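PDB 3EEF: N-carbamoylsarcosine amidase related protein from Thermoplasma acidophilum, which probably hydrolyses N-carbamoylsarcosine or a related amide and binds a zinc ion. Local coordinates for residues R137-E142 with T164-D169. Numbering follows the deposited sequence.
Sequences RIIVVE and TVKRSD
Val140 and Val165 sit side by side where strand 137-141 pairs in parallel with 164-166, one of the two outermost strands within this chain of the six-stranded parallel sheet of the isochorismatase-like alpha/beta fold. Helix 153-161 joins the two strands, making a beta-alpha-beta crossover, and packs on Ile138, Val140 and Val165, where branched aliphatic residues suit both an extended backbone and the helix side chains Tyr161, Phe157 and Thr158 that meet them.

Four backbone hydrogen bonds stitch the pair: Thr164 N to Ile138 O, Val140 N to Thr164 O, Lys166 N to Val140 O (2.9 Å) and Glu142 N to Lys166 O. Three CA-H...O contacts reinforce them, including Ile139 CA to Thr164 O at 3.2 Å.

On the other face, Ile139 touches two residues of the neighbouring strand: its CG1 meets Thr164 OG1 at 3.5 Å, while CG2 reaches the methylene CG of Lys166. The lysine's aliphatic stem thus lies against isoleucine while its ammonium leads away, fitting an exposed edge. Farther along, Val141 directs CG1, anti to its backbone N (chi1 -175°), against the Ser168 backbone, 3.5 Å from Ser168 N; helix 22-40 covers both residues.

Charges gather where the chain leaves the sheet. Glu142 crosses Val165 at about a right angle, its CB 3.7 Å from Val165 CG1, and extends its carboxylate to two basic partners: OE1 forms a salt bridge with Lys154, and OE2 one with Arg167. The carboxylate and guanidinium planes stand 65° apart, and the weak, bent hydrogen bond from Arg167 NE to Glu142 OE2 spans 2.9 Å.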
ATOM      1  N   ARG A 137       6.696   2.165 -17.126  1.00 42.44           N
ATOM      2  CA  ARG A 137       7.392   1.319 -18.116  1.00 42.16           C
ATOM      3  C   ARG A 137       8.713   0.892 -17.513  1.00 41.80           C
ATOM      4  O   ARG A 137       9.243   1.555 -16.605  1.00 39.74           O
ATOM      5  CB  ARG A 137       7.651   2.045 -19.435  1.00 44.37           C
ATOM      6  CG  ARG A 137       6.387   2.472 -20.184  1.00 47.00           C
ATOM      7  CD  ARG A 137       5.582   1.279 -20.749  1.00 51.43           C
ATOM      8  NE  ARG A 137       6.392   0.342 -21.548  1.00 56.15           N
ATOM      9  CZ  ARG A 137       6.956   0.600 -22.744  1.00 67.12           C
ATOM     10  NH1 ARG A 137       6.827   1.794 -23.328  1.00 67.83           N
ATOM     11  NH2 ARG A 137       7.664  -0.354 -23.373  1.00 64.13           N
ATOM     12  N   ILE A 138       9.238  -0.232 -18.015  1.00 41.20           N
ATOM     13  CA  ILE A 138      10.391  -0.863 -17.416  1.00 36.64           C
ATOM     14  C   ILE A 138      11.511  -1.123 -18.414  1.00 36.42           C
ATOM     15  O   ILE A 138      11.273  -1.682 -19.482  1.00 38.31           O
ATOM     16  CB  ILE A 138      10.017  -2.212 -16.761  1.00 37.64           C
ATOM     17  CG1 ILE A 138       8.923  -2.010 -15.675  1.00 44.16           C
ATOM     18  CG2 ILE A 138      11.296  -2.879 -16.174  1.00 28.00           C
ATOM     19  CD1 ILE A 138       8.092  -3.281 -15.258  1.00 30.32           C
ATOM     20  N   ILE A 139      12.733  -0.757 -18.027  1.00 32.39           N
ATOM     21  CA  ILE A 139      13.926  -1.037 -18.779  1.00 36.58           C
ATOM     22  C   ILE A 139      14.885  -1.693 -17.818  1.00 37.92           C
ATOM     23  O   ILE A 139      14.994  -1.265 -16.669  1.00 38.37           O
ATOM     24  CB  ILE A 139      14.580   0.292 -19.311  1.00 37.64           C
ATOM     25  CG1 ILE A 139      13.620   0.996 -20.287  1.00 41.90           C
ATOM     26  CG2 ILE A 139      15.964   0.037 -19.952  1.00 37.23           C
ATOM     27  CD1 ILE A 139      14.127   2.369 -20.775  1.00 43.82           C
ATOM     28  N   VAL A 140      15.566  -2.732 -18.288  1.00 39.08           N
ATOM     29  CA  VAL A 140      16.599  -3.416 -17.532  1.00 39.48           C
ATOM     30  C   VAL A 140      17.932  -3.403 -18.298  1.00 40.68           C
ATOM     31  O   VAL A 140      17.969  -3.687 -19.477  1.00 41.36           O
ATOM     32  CB  VAL A 140      16.181  -4.868 -17.275  1.00 41.46           C
ATOM     33  CG1 VAL A 140      17.175  -5.552 -16.326  1.00 34.31           C
ATOM     34  CG2 VAL A 140      14.788  -4.905 -16.705  1.00 36.25           C
ATOM     35  N   VAL A 141      19.018  -3.042 -17.625  1.00 43.05           N
ATOM     36  CA  VAL A 141      20.346  -3.020 -18.228  1.00 41.61           C
ATOM     37  C   VAL A 141      21.055  -4.347 -17.995  1.00 40.59           C
ATOM     38  O   VAL A 141      21.704  -4.510 -16.981  1.00 40.23           O
ATOM     39  CB  VAL A 141      21.163  -1.856 -17.657  1.00 44.90           C
ATOM     40  CG1 VAL A 141      22.533  -1.728 -18.349  1.00 41.27           C
ATOM     41  CG2 VAL A 141      20.352  -0.578 -17.796  1.00 41.11           C
ATOM     42  N   GLU A 142      20.926  -5.277 -18.948  1.00 42.39           N
ATOM     43  CA  GLU A 142      21.343  -6.669 -18.774  1.00 45.12           C
ATOM     44  C   GLU A 142      22.729  -6.863 -18.157  1.00 46.39           C
ATOM     45  O   GLU A 142      22.881  -7.668 -17.246  1.00 47.95           O
ATOM     46  CB  GLU A 142      21.234  -7.470 -20.083  1.00 45.87           C
ATOM     47  CG  GLU A 142      22.105  -6.978 -21.245  1.00 54.16           C
ATOM     48  CD  GLU A 142      21.945  -7.801 -22.550  1.00 58.97           C
ATOM     49  OE1 GLU A 142      21.269  -8.852 -22.574  1.00 58.02           O
ATOM     50  OE2 GLU A 142      22.509  -7.378 -23.578  1.00 67.15           O
ATOM     51  N   THR A 164      11.872  -3.752 -21.679  1.00 45.85           N
ATOM     52  CA  THR A 164      12.812  -3.716 -22.774  1.00 47.67           C
ATOM     53  C   THR A 164      14.205  -3.807 -22.165  1.00 48.57           C
ATOM     54  O   THR A 164      14.510  -3.120 -21.186  1.00 49.44           O
ATOM     55  CB  THR A 164      12.692  -2.440 -23.594  1.00 48.72           C
ATOM     56  OG1 THR A 164      13.087  -1.341 -22.776  1.00 60.57           O
ATOM     57  CG2 THR A 164      11.276  -2.211 -24.068  1.00 41.80           C
ATOM     58  N   VAL A 165      15.057  -4.617 -22.786  1.00 48.54           N
ATOM     59  CA  VAL A 165      16.394  -4.912 -22.292  1.00 50.03           C
ATOM     60  C   VAL A 165      17.438  -4.101 -23.077  1.00 50.28           C
ATOM     61  O   VAL A 165      17.414  -4.074 -24.295  1.00 52.44           O
ATOM     62  CB  VAL A 165      16.676  -6.419 -22.457  1.00 51.98           C
ATOM     63  CG1 VAL A 165      18.049  -6.776 -21.921  1.00 50.03           C
ATOM     64  CG2 VAL A 165      15.579  -7.254 -21.779  1.00 47.62           C
ATOM     65  N   LYS A 166      18.346  -3.439 -22.374  1.00 51.29           N
ATOM     66  CA  LYS A 166      19.382  -2.626 -22.994  1.00 51.20           C
ATOM     67  C   LYS A 166      20.737  -3.012 -22.438  1.00 52.81           C
ATOM     68  O   LYS A 166      20.803  -3.731 -21.444  1.00 54.23           O
ATOM     69  CB  LYS A 166      19.136  -1.140 -22.706  1.00 51.33           C
ATOM     70  CG  LYS A 166      17.893  -0.551 -23.387  1.00 55.69           C
ATOM     71  CD  LYS A 166      17.973  -0.633 -24.908  1.00 64.01           C
ATOM     72  CE  LYS A 166      16.995   0.329 -25.586  1.00 70.92           C
ATOM     73  NZ  LYS A 166      16.766  -0.050 -27.018  1.00 76.45           N
ATOM     74  N   ARG A 167      21.806  -2.517 -23.064  1.00 52.19           N
ATOM     75  CA  ARG A 167      23.154  -2.674 -22.537  1.00 52.82           C
ATOM     76  C   ARG A 167      23.652  -1.345 -22.003  1.00 50.42           C
ATOM     77  O   ARG A 167      23.149  -0.281 -22.377  1.00 45.71           O
ATOM     78  CB  ARG A 167      24.107  -3.221 -23.593  1.00 54.08           C
ATOM     79  CG  ARG A 167      23.525  -4.386 -24.368  1.00 61.44           C
ATOM     80  CD  ARG A 167      24.575  -5.188 -25.107  1.00 66.29           C
ATOM     81  NE  ARG A 167      25.097  -6.267 -24.271  1.00 72.12           N
ATOM     82  CZ  ARG A 167      26.217  -6.219 -23.550  1.00 73.34           C
ATOM     83  NH1 ARG A 167      26.995  -5.137 -23.534  1.00 80.49           N
ATOM     84  NH2 ARG A 167      26.569  -7.284 -22.840  1.00 71.09           N
ATOM     85  N   SER A 168      24.626  -1.410 -21.095  1.00 49.83           N
ATOM     86  CA  SER A 168      25.092  -0.205 -20.422  1.00 53.21           C
ATOM     87  C   SER A 168      25.599   0.816 -21.438  1.00 56.42           C
ATOM     88  O   SER A 168      25.355   2.003 -21.280  1.00 54.56           O
ATOM     89  CB  SER A 168      26.157  -0.509 -19.366  1.00 52.68           C
ATOM     90  OG  SER A 168      27.209  -1.292 -19.876  1.00 54.60           O
ATOM     91  N   ASP A 169      26.247   0.338 -22.504  1.00 60.47           N
ATOM     92  CA  ASP A 169      26.795   1.230 -23.544  1.00 64.05           C
ATOM     93  C   ASP A 169      25.751   1.902 -24.444  1.00 63.86           C
ATOM     94  O   ASP A 169      26.123   2.750 -25.251  1.00 65.91           O
ATOM     95  CB  ASP A 169      27.894   0.531 -24.390  1.00 63.98           C
ATOM     96  CG  ASP A 169      27.399  -0.723 -25.115  1.00 70.26           C
ATOM     97  OD1 ASP A 169      26.209  -0.801 -25.494  1.00 79.21           O
ATOM     98  OD2 ASP A 169      28.219  -1.645 -25.304  1.00 84.68           O
TER